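Local coordinates for Fe(2+) transporter FeoB (PDB 3I8S), which transports ferrous iron across the inner membrane, probably coupling GTP binding by this cytosolic G-protein domain to channel opening, at residues Leu4-Gly10 with Ala86-Val92; Glu39-Gly43 with Thr53-Leu57; Gly112-Ile116 with Ile163-Asn169. All coordinates share one frame; numbering follows the deposited sequence. Where two conformers were deposited one is given.

In the fold
Neighbouring strands of one sheet tie the three contacts together. Contact 1 pairs the strand leading into the GTP-binding loop with strand 88-94; contact 2, nested in the loop it closes, adds the hairpin on one side, and contact 3 follows on the other. The centre of contact 1 lies about 10 Å from that of contact 2 and about 9 Å from that of contact 3, while the outer two are about 19 Å apart and do not touch. L8 N probably bonds V55 O, and L89 N probably bonds P114 O. G10 and, by prediction, D56 belong to the nucleotide site, empty in this crystal; the side chain of D56 comes within about 3 Å of that of K16, a GTP-binding residue.

Contact 1: residues Leu4-Gly10 with Ala86-Val92; sequences LTIGLIG and ADLLINV
The D87 carboxylate meets the backbone of T5 at one oxygen: OD2 offers the lone pair directed away from OD1, and T5 N reaches it at 2.9 Å in a nearly straight bond, 172° at the hydrogen. L4 leans in obliquely, its CD1 3.5 Å from D87 CB and close to OD2 as well. A water that donates to D87 OD2 and accepts from T5 OG1 completes the grip on this corner. D87 CG stands anti to its own carbonyl carbon (chi1 -63°); this points the carboxylate at the T5 amide, while D87 N bonds T5 O at 2.7 Å. Replacing the acid by an alanine is likely to leave T5 N without this acceptor and the water with one anchor fewer.

Beyond this corner the two strands run parallel. G7 N bonds L88 O and G7 O takes I90 N, a pattern repeated as I9 N reaches I90 O and I9 O receives V92 N. I6, L8, L88, I90 and V92 share one face. There I6 and L88 lie side by side, CG1 to CD2 3.7 Å, and I6 CG2 touches I90 CG1. L8 CD1 is pressed tightly on V92 CG2, 3.5 Å away. On the other face G7 has no side chain, and a beta carbon there would collide with L89 CD2. The main-chain bonds of the buried strands, with aliphatic packing on the face of I6 and I90, hold strand 4-10 where it leads to G10 of the GTP-binding loop; at the T5 end an acid takes the place of a backbone acceptor.

Contact 2: residues Glu39-Gly43 with Thr53-Leu57; sequences ERKEG and TLVDL
E42 and V55 stand side by side on the same face of the hairpin, pointing the same way, with E42 OE1 3.6 Å from V55 CG2. The other carboxylate oxygen, OE2, rests equally close to T53 CG2, so the acid straddles the two methyl-bearing neighbours. E42 CG sits between its backbone N and carbonyl carbon (chi1 66°), and the extended chain beyond it rises from the sheet. R40, stretched from CG to NE, arches over from the same strand: its NH2 forms a salt bridge and hydrogen bond with E42 OE1 at 3.0 Å, with that oxygen at the edge of the guanidinium and in its plane. The same NH2 passes obliquely by V55 CG1. Since R29 forms a salt bridge with OE2, the carboxylate is gripped by two arginines, which would probably favour its charged form.

On the opposite face K41 and D56 meet at their beta carbons, 4.1 Å apart, before the lysine chain bends away. In the backbone, G43 and L54 form an antiparallel hydrogen-bonded pair: G43 N to L54 O is 2.9 Å, and L54 N to G43 O 2.8 Å.

This beta hairpin lies between strands 28-32 and 4-10. Helix 16-24 covers L54 and brings K16 against D56, a predicted nucleotide-site residue, whereas V55 faces Y80 of helix 72-83.

Contact 3: residues Gly112-Ile116 with Ile163-Asn169; sequences GIPCI and IDRYKAN
The N169 side chain plugs the bend of 112-116, its amide reaching the backbone on both sides of P114. Its ND2 donates to I113 O at 2.7 Å from above the carbonyl plane, 53° out of it, and so does not use a lone pair. Its OD1 receives C115 N at 3.0 Å in the amide plane and on a lone pair. With CG anti to the carbonyl carbon (chi1 -49°), the amide is carried in toward the bend, and the two bonds fix its rotation; OD1 also rests against P114 CA.

P114 supplies the next bump. Its CB pushes into the notch between K167 O, 3.7 Å away, and the Y166 ring; P114 CB lies at the edge of that ring, near its plane, 3.9 Å from Y166 CD2 in the conformer given.

These pieces join a helix-to-strand turn to the tail of a later helix in the GTPase fold. G112, with positive phi, closes helix 98-111 in a Schellman motif, after which the chain enters strand 115-120; the partner segment leaves helix 154-164. A water donating to G112 O and accepting from N169 N spans the turn and the tail.

Farther along, the hollow is on the helix end. I116 extends CD1 into it, 3.8 Å from I163 N and 4.0 Å from I163 CG1, with Y166 CB bordering it more loosely. L4 and I6 of strand 4-10 and I90 of strand 88-94 also pack on I163, and L88 touches both I116 and Y166.

Contact 1: residues Leu4-Gly10 with Ala86-Val92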
ATOM      1  N   LEU A   4     -16.672 -10.479  -1.479  1.00 22.76           N
ATOM      2  CA  LEU A   4     -15.231 -10.295  -1.323  1.00 22.45           C
ATOM      3  C   LEU A   4     -14.987  -8.821  -1.357  1.00 23.16           C
ATOM      4  O   LEU A   4     -15.365  -8.167  -2.332  1.00 23.35           O
ATOM      5  CB  LEU A   4     -14.444 -10.980  -2.449  1.00 22.26           C
ATOM      6  CG  LEU A   4     -12.936 -10.945  -2.348  1.00 22.66           C
ATOM      7  CD1 LEU A   4     -12.369 -11.799  -1.175  1.00 21.38           C
ATOM      8  CD2 LEU A   4     -12.319 -11.433  -3.696  1.00 24.48           C
ATOM      9  N   THR A   5     -14.384  -8.283  -0.289  1.00 23.43           N
ATOM     10  CA  THR A   5     -14.167  -6.840  -0.184  1.00 23.04           C
ATOM     11  C   THR A   5     -12.746  -6.468  -0.574  1.00 23.51           C
ATOM     12  O   THR A   5     -11.779  -6.940   0.029  1.00 23.20           O
ATOM     13  CB  THR A   5     -14.449  -6.353   1.236  1.00 23.71           C
ATOM     14  OG1 THR A   5     -15.783  -6.719   1.583  1.00 24.84           O
ATOM     15  CG2 THR A   5     -14.284  -4.822   1.345  1.00 24.82           C
ATOM     16  N   ILE A   6     -12.657  -5.610  -1.570  1.00 22.93           N
ATOM     17  CA  ILE A   6     -11.393  -5.118  -2.111  1.00 23.34           C
ATOM     18  C   ILE A   6     -11.280  -3.590  -1.985  1.00 24.35           C
ATOM     19  O   ILE A   6     -12.200  -2.838  -2.382  1.00 24.61           O
ATOM     20  CB  ILE A   6     -11.222  -5.535  -3.572  1.00 22.61           C
ATOM     21  CG1 ILE A   6     -11.380  -7.033  -3.733  1.00 23.99           C
ATOM     22  CG2 ILE A   6      -9.859  -5.001  -4.076  1.00 24.26           C
ATOM     23  CD1 ILE A   6     -11.150  -7.507  -5.103  1.00 24.50           C
ATOM     24  N   GLY A   7     -10.149  -3.129  -1.408  1.00 23.37           N
ATOM     25  CA  GLY A   7      -9.821  -1.710  -1.329  1.00 24.93           C
ATOM     26  C   GLY A   7      -9.029  -1.324  -2.575  1.00 24.71           C
ATOM     27  O   GLY A   7      -8.022  -2.007  -2.894  1.00 26.35           O
ATOM     28  N   LEU A   8      -9.448  -0.264  -3.253  1.00 24.50           N
ATOM     29  CA  LEU A   8      -8.685   0.280  -4.387  1.00 24.22           C
ATOM     30  C   LEU A   8      -7.886   1.523  -3.969  1.00 24.31           C
ATOM     31  O   LEU A   8      -8.405   2.515  -3.442  1.00 24.66           O
ATOM     32  CB  LEU A   8      -9.622   0.540  -5.536  1.00 24.92           C
ATOM     33  CG  LEU A   8      -9.003   0.910  -6.863  1.00 23.66           C
ATOM     34  CD1 LEU A   8      -8.277  -0.327  -7.476  1.00 23.55           C
ATOM     35  CD2 LEU A   8     -10.091   1.564  -7.755  1.00 24.26           C
ATOM     36  N   ILE A   9      -6.570   1.431  -4.114  1.00 25.13           N
ATOM     37  CA  ILE A   9      -5.710   2.437  -3.525  1.00 26.32           C
ATOM     38  C   ILE A   9      -4.560   2.745  -4.472  1.00 25.98           C
ATOM     39  O   ILE A   9      -4.007   1.833  -5.112  1.00 24.35           O
ATOM     40  CB  ILE A   9      -5.111   1.987  -2.169  1.00 26.24           C
ATOM     41  CG1 ILE A   9      -4.501   3.248  -1.468  1.00 30.62           C
ATOM     42  CG2 ILE A   9      -4.224   0.744  -2.384  1.00 28.88           C
ATOM     43  CD1 ILE A   9      -4.163   3.121   0.015  1.00 30.84           C
ATOM     44  N   GLY A  10      -4.235   4.025  -4.544  1.00 24.25           N
ATOM     45  CA  GLY A  10      -3.129   4.483  -5.327  1.00 24.32           C
ATOM     46  C   GLY A  10      -2.873   5.943  -5.119  1.00 23.55           C
ATOM     47  O   GLY A  10      -3.593   6.617  -4.399  1.00 24.28           O
ATOM     48  N   ALA A  86     -11.258  -5.045   4.395  1.00 27.20           N
ATOM     49  CA  ALA A  86     -10.906  -5.554   3.086  1.00 27.24           C
ATOM     50  C   ALA A  86     -10.222  -6.901   3.235  1.00 27.13           C
ATOM     51  O   ALA A  86      -9.478  -7.140   4.187  1.00 28.50           O
ATOM     52  CB  ALA A  86     -10.015  -4.593   2.363  1.00 29.10           C
ATOM     53  N   ASP A  87     -10.540  -7.781   2.308  1.00 26.09           N
ATOM     54  CA  ASP A  87      -9.912  -9.075   2.171  1.00 25.80           C
ATOM     55  C   ASP A  87      -8.614  -8.973   1.389  1.00 25.87           C
ATOM     56  O   ASP A  87      -7.718  -9.748   1.606  1.00 25.87           O
ATOM     57  CB  ASP A  87     -10.877 -10.006   1.439  1.00 25.79           C
ATOM     58  CG  ASP A  87     -12.149 -10.242   2.218  1.00 27.92           C
ATOM     59  OD1 ASP A  87     -12.010 -10.736   3.335  1.00 29.88           O
ATOM     60  OD2 ASP A  87     -13.253  -9.909   1.764  1.00 26.83           O
ATOM     61  N   LEU A  88      -8.545  -7.995   0.486  1.00 25.17           N
ATOM     62  CA  LEU A  88      -7.342  -7.654  -0.240  1.00 26.15           C
ATOM     63  C   LEU A  88      -7.450  -6.263  -0.799  1.00 26.38           C
ATOM     64  O   LEU A  88      -8.533  -5.673  -0.801  1.00 24.51           O
ATOM     65  CB  LEU A  88      -7.070  -8.605  -1.387  1.00 27.92           C
ATOM     66  CG  LEU A  88      -8.004  -8.609  -2.561  1.00 29.07           C
ATOM     67  CD1 LEU A  88      -7.257  -9.082  -3.817  1.00 29.24           C
ATOM     68  CD2 LEU A  88      -9.143  -9.520  -2.200  1.00 31.34           C
ATOM     69  N   LEU A  89      -6.318  -5.786  -1.334  1.00 25.23           N
ATOM     70  CA  LEU A  89      -6.196  -4.458  -1.914  1.00 25.28           C
ATOM     71  C   LEU A  89      -5.706  -4.601  -3.345  1.00 25.61           C
ATOM     72  O   LEU A  89      -4.912  -5.509  -3.654  1.00 26.43           O
ATOM     73  CB  LEU A  89      -5.157  -3.648  -1.161  1.00 25.48           C
ATOM     74  CG  LEU A  89      -5.376  -3.426   0.295  1.00 29.15           C
ATOM     75  CD1 LEU A  89      -4.144  -2.639   0.799  1.00 31.85           C
ATOM     76  CD2 LEU A  89      -6.689  -2.684   0.444  1.00 25.83           C
ATOM     77  N   ILE A  90      -6.202  -3.743  -4.229  1.00 24.45           N
ATOM     78  CA  ILE A  90      -5.632  -3.578  -5.565  1.00 23.82           C
ATOM     79  C   ILE A  90      -4.980  -2.234  -5.513  1.00 22.84           C
ATOM     80  O   ILE A  90      -5.638  -1.197  -5.264  1.00 23.62           O
ATOM     81  CB  ILE A  90      -6.669  -3.644  -6.720  1.00 24.31           C
ATOM     82  CG1 ILE A  90      -7.263  -5.060  -6.755  1.00 24.93           C
ATOM     83  CG2 ILE A  90      -5.994  -3.276  -8.082  1.00 23.72           C
ATOM     84  CD1 ILE A  90      -8.437  -5.169  -7.646  1.00 25.04           C
ATOM     85  N   ASN A  91      -3.673  -2.260  -5.703  1.00 23.80           N
ATOM     86  CA  ASN A  91      -2.852  -1.075  -5.671  1.00 23.53           C
ATOM     87  C   ASN A  91      -2.537  -0.636  -7.072  1.00 23.53           C
ATOM     88  O   ASN A  91      -1.788  -1.312  -7.760  1.00 24.46           O
ATOM     89  CB  ASN A  91      -1.588  -1.354  -4.863  1.00 24.17           C
ATOM     90  CG  ASN A  91      -0.593  -0.181  -4.847  1.00 23.67           C
ATOM     91  OD1 ASN A  91      -0.940   1.028  -4.927  1.00 26.64           O
ATOM     92  ND2 ASN A  91       0.660  -0.552  -4.700  1.00 21.23           N
ATOM     93  N   VAL A  92      -3.154   0.454  -7.488  1.00 22.87           N
ATOM     94  CA  VAL A  92      -2.974   1.006  -8.858  1.00 22.95           C
ATOM     95  C   VAL A  92      -1.706   1.819  -8.909  1.00 24.07           C
ATOM     96  O   VAL A  92      -1.573   2.795  -8.171  1.00 25.61           O
ATOM     97  CB  VAL A  92      -4.190   1.788  -9.313  1.00 24.05           C
ATOM     98  CG1 VAL A  92      -3.996   2.176 -10.755  1.00 23.38           C
ATOM     99  CG2 VAL A  92      -5.458   0.931  -9.115  1.00 27.94           C
TER
HETATM  100  O   HOH W   1     -15.620  -9.463   2.744  1.00 21.64           O

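Contact 2: residues Glu39-Gly43 with Thr53-Leu57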
ATOM      1  N   GLU A  39     -15.919  12.345  -0.084  1.00 27.83           N
ATOM      2  CA  GLU A  39     -16.744  11.334  -0.776  1.00 28.60           C
ATOM      3  C   GLU A  39     -16.194   9.921  -0.631  1.00 26.38           C
ATOM      4  O   GLU A  39     -14.975   9.681  -0.744  1.00 25.09           O
ATOM      5  CB  GLU A  39     -16.856  11.688  -2.257  1.00 29.86           C
ATOM      6  CG  GLU A  39     -17.422  10.609  -3.165  1.00 30.02           C
ATOM      7  CD  GLU A  39     -16.951  10.766  -4.600  1.00 32.65           C
ATOM      8  OE1 GLU A  39     -17.740  11.329  -5.386  1.00 39.59           O
ATOM      9  OE2 GLU A  39     -15.783  10.373  -4.922  1.00 40.77           O
ATOM     10  N   ARG A  40     -17.119   8.971  -0.410  1.00 24.86           N
ATOM     11  CA  ARG A  40     -16.822   7.552  -0.355  1.00 25.27           C
ATOM     12  C   ARG A  40     -17.599   6.886  -1.485  1.00 24.17           C
ATOM     13  O   ARG A  40     -18.829   7.011  -1.518  1.00 23.53           O
ATOM     14  CB  ARG A  40     -17.214   6.967   1.001  1.00 24.82           C
ATOM     15  CG  ARG A  40     -17.157   5.460   1.037  1.00 24.62           C
ATOM     16  CD  ARG A  40     -17.307   4.841   2.439  1.00 28.09           C
ATOM     17  NE  ARG A  40     -17.283   3.357   2.333  1.00 27.82           N
ATOM     18  CZ  ARG A  40     -16.931   2.515   3.307  1.00 30.94           C
ATOM     19  NH1 ARG A  40     -16.606   2.954   4.522  1.00 33.50           N
ATOM     20  NH2 ARG A  40     -16.939   1.220   3.088  1.00 32.34           N
ATOM     21  N   LYS A  41     -16.886   6.326  -2.452  1.00 23.89           N
ATOM     22  CA  LYS A  41     -17.502   5.633  -3.585  1.00 25.96           C
ATOM     23  C   LYS A  41     -17.221   4.156  -3.430  1.00 24.32           C
ATOM     24  O   LYS A  41     -16.114   3.787  -3.061  1.00 24.34           O
ATOM     25  CB  LYS A  41     -16.831   6.050  -4.923  1.00 26.56           C
ATOM     26  CG  LYS A  41     -17.155   7.444  -5.531  1.00 31.56           C
ATOM     27  CD  LYS A  41     -17.072   7.320  -7.120  1.00 31.84           C
ATOM     28  CE  LYS A  41     -16.430   8.518  -7.863  1.00 33.99           C
ATOM     29  NZ  LYS A  41     -17.395   9.283  -8.687  1.00 37.11           N
ATOM     30  N   GLU A  42     -18.204   3.319  -3.726  1.00 23.87           N
ATOM     31  CA  GLU A  42     -17.979   1.897  -3.821  1.00 24.83           C
ATOM     32  C   GLU A  42     -18.897   1.313  -4.856  1.00 22.62           C
ATOM     33  O   GLU A  42     -19.837   1.972  -5.293  1.00 22.92           O
ATOM     34  CB  GLU A  42     -18.057   1.217  -2.457  1.00 25.65           C
ATOM     35  CG  GLU A  42     -19.310   1.194  -1.762  1.00 26.99           C
ATOM     36  CD  GLU A  42     -19.133   0.456  -0.414  1.00 30.80           C
ATOM     37  OE1 GLU A  42     -18.257   0.861   0.407  1.00 36.32           O
ATOM     38  OE2 GLU A  42     -19.883  -0.502  -0.190  1.00 34.85           O
ATOM     39  N   GLY A  43     -18.559   0.128  -5.327  1.00 21.95           N
ATOM     40  CA  GLY A  43     -19.295  -0.497  -6.397  1.00 22.29           C
ATOM     41  C   GLY A  43     -19.146  -1.981  -6.381  1.00 22.30           C
ATOM     42  O   GLY A  43     -18.460  -2.544  -5.524  1.00 24.37           O
ATOM     43  N   THR A  53     -17.202  -6.406  -3.719  1.00 22.24           N
ATOM     44  CA  THR A  53     -17.437  -5.007  -3.376  1.00 23.01           C
ATOM     45  C   THR A  53     -16.094  -4.346  -3.444  1.00 22.94           C
ATOM     46  O   THR A  53     -15.161  -4.759  -2.748  1.00 22.31           O
ATOM     47  CB  THR A  53     -18.029  -4.816  -1.955  1.00 23.69           C
ATOM     48  OG1 THR A  53     -19.328  -5.447  -1.888  1.00 25.50           O
ATOM     49  CG2 THR A  53     -18.181  -3.336  -1.617  1.00 23.99           C
ATOM     50  N   LEU A  54     -16.025  -3.294  -4.247  1.00 23.34           N
ATOM     51  CA  LEU A  54     -14.824  -2.494  -4.467  1.00 23.28           C
ATOM     52  C   LEU A  54     -15.009  -1.123  -3.848  1.00 22.71           C
ATOM     53  O   LEU A  54     -15.901  -0.381  -4.228  1.00 20.64           O
ATOM     54  CB  LEU A  54     -14.571  -2.349  -5.982  1.00 22.51           C
ATOM     55  CG  LEU A  54     -13.279  -1.707  -6.435  1.00 24.70           C
ATOM     56  CD1 LEU A  54     -12.114  -2.605  -5.962  1.00 24.97           C
ATOM     57  CD2 LEU A  54     -13.328  -1.430  -7.998  1.00 22.95           C
ATOM     58  N   VAL A  55     -14.161  -0.802  -2.889  1.00 22.52           N
ATOM     59  CA  VAL A  55     -14.185   0.454  -2.163  1.00 24.34           C
ATOM     60  C   VAL A  55     -13.057   1.335  -2.676  1.00 25.53           C
ATOM     61  O   VAL A  55     -11.859   0.966  -2.608  1.00 26.04           O
ATOM     62  CB  VAL A  55     -14.031   0.211  -0.622  1.00 24.37           C
ATOM     63  CG1 VAL A  55     -14.049   1.559   0.107  1.00 24.23           C
ATOM     64  CG2 VAL A  55     -15.117  -0.729  -0.114  1.00 25.07           C
ATOM     65  N   ASP A  56     -13.420   2.463  -3.238  1.00 25.98           N
ATOM     66  CA  ASP A  56     -12.438   3.359  -3.848  1.00 26.23           C
ATOM     67  C   ASP A  56     -11.831   4.228  -2.759  1.00 26.87           C
ATOM     68  O   ASP A  56     -12.534   5.067  -2.190  1.00 29.62           O
ATOM     69  CB  ASP A  56     -13.119   4.248  -4.880  1.00 26.72           C
ATOM     70  CG  ASP A  56     -12.132   5.197  -5.591  1.00 28.92           C
ATOM     71  OD1 ASP A  56     -10.957   4.858  -5.791  1.00 33.67           O
ATOM     72  OD2 ASP A  56     -12.600   6.259  -5.978  1.00 39.45           O
ATOM     73  N   LEU A  57     -10.556   4.105  -2.497  1.00 24.26           N
ATOM     74  CA  LEU A  57      -9.971   4.918  -1.416  1.00 24.85           C
ATOM     75  C   LEU A  57      -9.400   6.246  -1.976  1.00 25.29           C
ATOM     76  O   LEU A  57      -8.966   6.298  -3.128  1.00 25.09           O
ATOM     77  CB  LEU A  57      -8.906   4.115  -0.695  1.00 25.06           C
ATOM     78  CG  LEU A  57      -9.302   2.770  -0.109  1.00 25.84           C
ATOM     79  CD1 LEU A  57      -8.136   2.163   0.626  1.00 28.96           C
ATOM     80  CD2 LEU A  57     -10.557   2.943   0.775  1.00 25.80           C
TER
HETATM   81  O   HOH W   2     -13.994   6.924  -1.629  1.00 27.76           O

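Contact 3: residues Gly112-Ile116 with Ile163-Asn169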
ATOM      1  N   GLY A 112       1.366  -6.088   5.450  1.00 28.83           N
ATOM      2  CA  GLY A 112       1.098  -7.484   5.205  1.00 29.19           C
ATOM      3  C   GLY A 112      -0.281  -7.759   4.644  1.00 29.87           C
ATOM      4  O   GLY A 112      -0.723  -8.913   4.646  1.00 30.00           O
ATOM      5  N   ILE A 113      -0.984  -6.727   4.174  1.00 29.51           N
ATOM      6  CA  ILE A 113      -2.344  -6.955   3.651  1.00 29.78           C
ATOM      7  C   ILE A 113      -2.207  -7.566   2.241  1.00 28.20           C
ATOM      8  O   ILE A 113      -1.356  -7.087   1.486  1.00 26.88           O
ATOM      9  CB  ILE A 113      -3.188  -5.645   3.451  1.00 30.76           C
ATOM     10  CG1 ILE A 113      -2.978  -4.597   4.554  1.00 33.79           C
ATOM     11  CG2 ILE A 113      -4.653  -6.033   3.235  1.00 30.78           C
ATOM     12  CD1 ILE A 113      -3.356  -5.021   5.885  1.00 34.01           C
ATOM     13  N   PRO A 114      -2.980  -8.638   1.903  1.00 28.17           N
ATOM     14  CA  PRO A 114      -2.871  -9.217   0.559  1.00 27.84           C
ATOM     15  C   PRO A 114      -3.111  -8.135  -0.498  1.00 27.17           C
ATOM     16  O   PRO A 114      -4.064  -7.384  -0.389  1.00 25.38           O
ATOM     17  CB  PRO A 114      -3.980 -10.242   0.530  1.00 27.86           C
ATOM     18  CG  PRO A 114      -4.063 -10.672   1.932  1.00 28.87           C
ATOM     19  CD  PRO A 114      -3.923  -9.434   2.711  1.00 29.54           C
ATOM     20  N   CYS A 115      -2.187  -8.041  -1.462  0.50 26.39           N
ATOM     21  CA  CYS A 115      -2.196  -7.008  -2.506  0.50 26.89           C
ATOM     22  C   CYS A 115      -2.066  -7.633  -3.882  0.50 26.57           C
ATOM     23  O   CYS A 115      -1.468  -8.717  -4.047  0.50 26.30           O
ATOM     24  CB  CYS A 115      -1.015  -6.038  -2.322  0.50 27.12           C
ATOM     25  SG  CYS A 115      -1.143  -4.881  -0.955  0.50 27.76           S
ATOM     26  N   ILE A 116      -2.679  -6.970  -4.855  1.00 25.89           N
ATOM     27  CA  ILE A 116      -2.396  -7.164  -6.244  1.00 25.89           C
ATOM     28  C   ILE A 116      -1.998  -5.792  -6.772  1.00 25.14           C
ATOM     29  O   ILE A 116      -2.744  -4.821  -6.578  1.00 24.41           O
ATOM     30  CB  ILE A 116      -3.645  -7.641  -7.010  1.00 25.52           C
ATOM     31  CG1 ILE A 116      -4.052  -9.058  -6.536  1.00 27.50           C
ATOM     32  CG2 ILE A 116      -3.336  -7.636  -8.525  1.00 25.79           C
ATOM     33  CD1 ILE A 116      -5.458  -9.393  -6.891  1.00 26.22           C
ATOM     34  N   ILE A 163      -7.499 -11.777  -9.012  1.00 23.54           N
ATOM     35  CA  ILE A 163      -8.414 -11.730  -7.854  1.00 24.59           C
ATOM     36  C   ILE A 163      -8.846 -13.157  -7.468  1.00 24.45           C
ATOM     37  O   ILE A 163      -8.767 -13.587  -6.293  1.00 24.93           O
ATOM     38  CB  ILE A 163      -9.637 -10.804  -8.140  1.00 23.82           C
ATOM     39  CG1 ILE A 163      -9.239  -9.307  -8.225  1.00 23.43           C
ATOM     40  CG2 ILE A 163     -10.738 -11.069  -7.084  1.00 23.98           C
ATOM     41  CD1 ILE A 163     -10.360  -8.353  -8.813  1.00 25.04           C
ATOM     42  N   ASP A 164      -9.238 -13.949  -8.463  1.00 24.20           N
ATOM     43  CA  ASP A 164      -9.656 -15.342  -8.201  1.00 25.05           C
ATOM     44  C   ASP A 164      -8.534 -16.265  -7.663  1.00 25.49           C
ATOM     45  O   ASP A 164      -8.762 -17.398  -7.214  1.00 27.91           O
ATOM     46  CB  ASP A 164     -10.334 -15.957  -9.421  1.00 24.10           C
ATOM     47  CG  ASP A 164     -11.744 -15.442  -9.633  1.00 24.13           C
ATOM     48  OD1 ASP A 164     -12.293 -15.678 -10.702  1.00 26.35           O
ATOM     49  OD2 ASP A 164     -12.315 -14.823  -8.713  1.00 29.68           O
ATOM     50  N   ARG A 165      -7.316 -15.793  -7.774  1.00 25.52           N
ATOM     51  CA  ARG A 165      -6.169 -16.472  -7.257  1.00 26.67           C
ATOM     52  C   ARG A 165      -5.481 -15.772  -6.071  1.00 26.04           C
ATOM     53  O   ARG A 165      -4.361 -16.159  -5.710  1.00 29.33           O
ATOM     54  CB  ARG A 165      -5.179 -16.577  -8.391  1.00 26.23           C
ATOM     55  CG  ARG A 165      -5.652 -17.468  -9.466  1.00 26.40           C
ATOM     56  CD  ARG A 165      -4.588 -17.573 -10.541  1.00 28.05           C
ATOM     57  NE  ARG A 165      -4.975 -18.617 -11.454  1.00 32.03           N
ATOM     58  CZ  ARG A 165      -4.411 -18.836 -12.632  1.00 29.78           C
ATOM     59  NH1 ARG A 165      -3.409 -18.067 -13.053  1.00 32.70           N
ATOM     60  NH2 ARG A 165      -4.873 -19.797 -13.374  1.00 25.18           N
ATOM     61  N   TYR A 166      -6.132 -14.828  -5.430  1.00 27.97           N
ATOM     62  CA  TYR A 166      -5.360 -13.991  -4.505  0.50 27.83           C
ATOM     63  C   TYR A 166      -4.936 -14.815  -3.275  1.00 27.40           C
ATOM     64  O   TYR A 166      -5.554 -15.773  -2.890  1.00 26.86           O
ATOM     65  CB  TYR A 166      -6.074 -12.714  -4.119  0.50 27.70           C
ATOM     66  CG  TYR A 166      -6.884 -12.848  -2.885  0.50 27.20           C
ATOM     67  CD1 TYR A 166      -8.180 -13.334  -2.943  0.50 26.49           C
ATOM     68  CD2 TYR A 166      -6.347 -12.527  -1.636  0.50 27.80           C
ATOM     69  CE1 TYR A 166      -8.935 -13.478  -1.793  0.50 27.33           C
ATOM     70  CE2 TYR A 166      -7.104 -12.641  -0.481  0.50 27.68           C
ATOM     71  CZ  TYR A 166      -8.398 -13.131  -0.568  0.50 28.01           C
ATOM     72  OH  TYR A 166      -9.163 -13.273   0.573  0.50 26.81           O
ATOM     73  N   LYS A 167      -3.784 -14.428  -2.752  1.00 28.37           N
ATOM     74  CA  LYS A 167      -3.096 -15.143  -1.703  1.00 29.22           C
ATOM     75  C   LYS A 167      -2.307 -14.160  -0.868  1.00 28.30           C
ATOM     76  O   LYS A 167      -2.184 -13.000  -1.217  1.00 27.89           O
ATOM     77  CB  LYS A 167      -2.129 -16.165  -2.341  1.00 30.09           C
ATOM     78  CG  LYS A 167      -1.158 -15.456  -3.332  1.00 33.47           C
ATOM     79  CD  LYS A 167      -0.215 -16.361  -4.094  1.00 34.61           C
ATOM     80  CE  LYS A 167       0.455 -15.563  -5.232  1.00 36.11           C
ATOM     81  NZ  LYS A 167       1.238 -16.528  -6.054  1.00 39.42           N
ATOM     82  N   ALA A 168      -1.693 -14.661   0.206  1.00 26.96           N
ATOM     83  CA  ALA A 168      -0.866 -13.820   1.009  1.00 27.33           C
ATOM     84  C   ALA A 168       0.340 -13.376   0.169  1.00 27.38           C
ATOM     85  O   ALA A 168       0.853 -14.150  -0.658  1.00 28.45           O
ATOM     86  CB  ALA A 168      -0.416 -14.577   2.245  1.00 27.14           C
ATOM     87  N   ASN A 169       0.811 -12.176   0.420  1.00 26.68           N
ATOM     88  CA  ASN A 169       2.039 -11.707  -0.192  1.00 26.89           C
ATOM     89  C   ASN A 169       3.180 -12.569   0.305  1.00 27.49           C
ATOM     90  O   ASN A 169       3.118 -13.123   1.404  1.00 24.23           O
ATOM     91  CB  ASN A 169       2.303 -10.282   0.186  1.00 28.27           C
ATOM     92  CG  ASN A 169       1.082  -9.382  -0.011  1.00 30.52           C
ATOM     93  OD1 ASN A 169       0.245  -9.617  -0.875  1.00 34.46           O
ATOM     94  ND2 ASN A 169       0.975  -8.383   0.816  1.00 28.83           N
TER
HETATM   95  O   HOH W   3      -0.524 -11.087   2.915  1.00 18.62           O
HETATM   96  O   HOH W   4      -2.787 -11.725  -4.102  1.00 34.47           O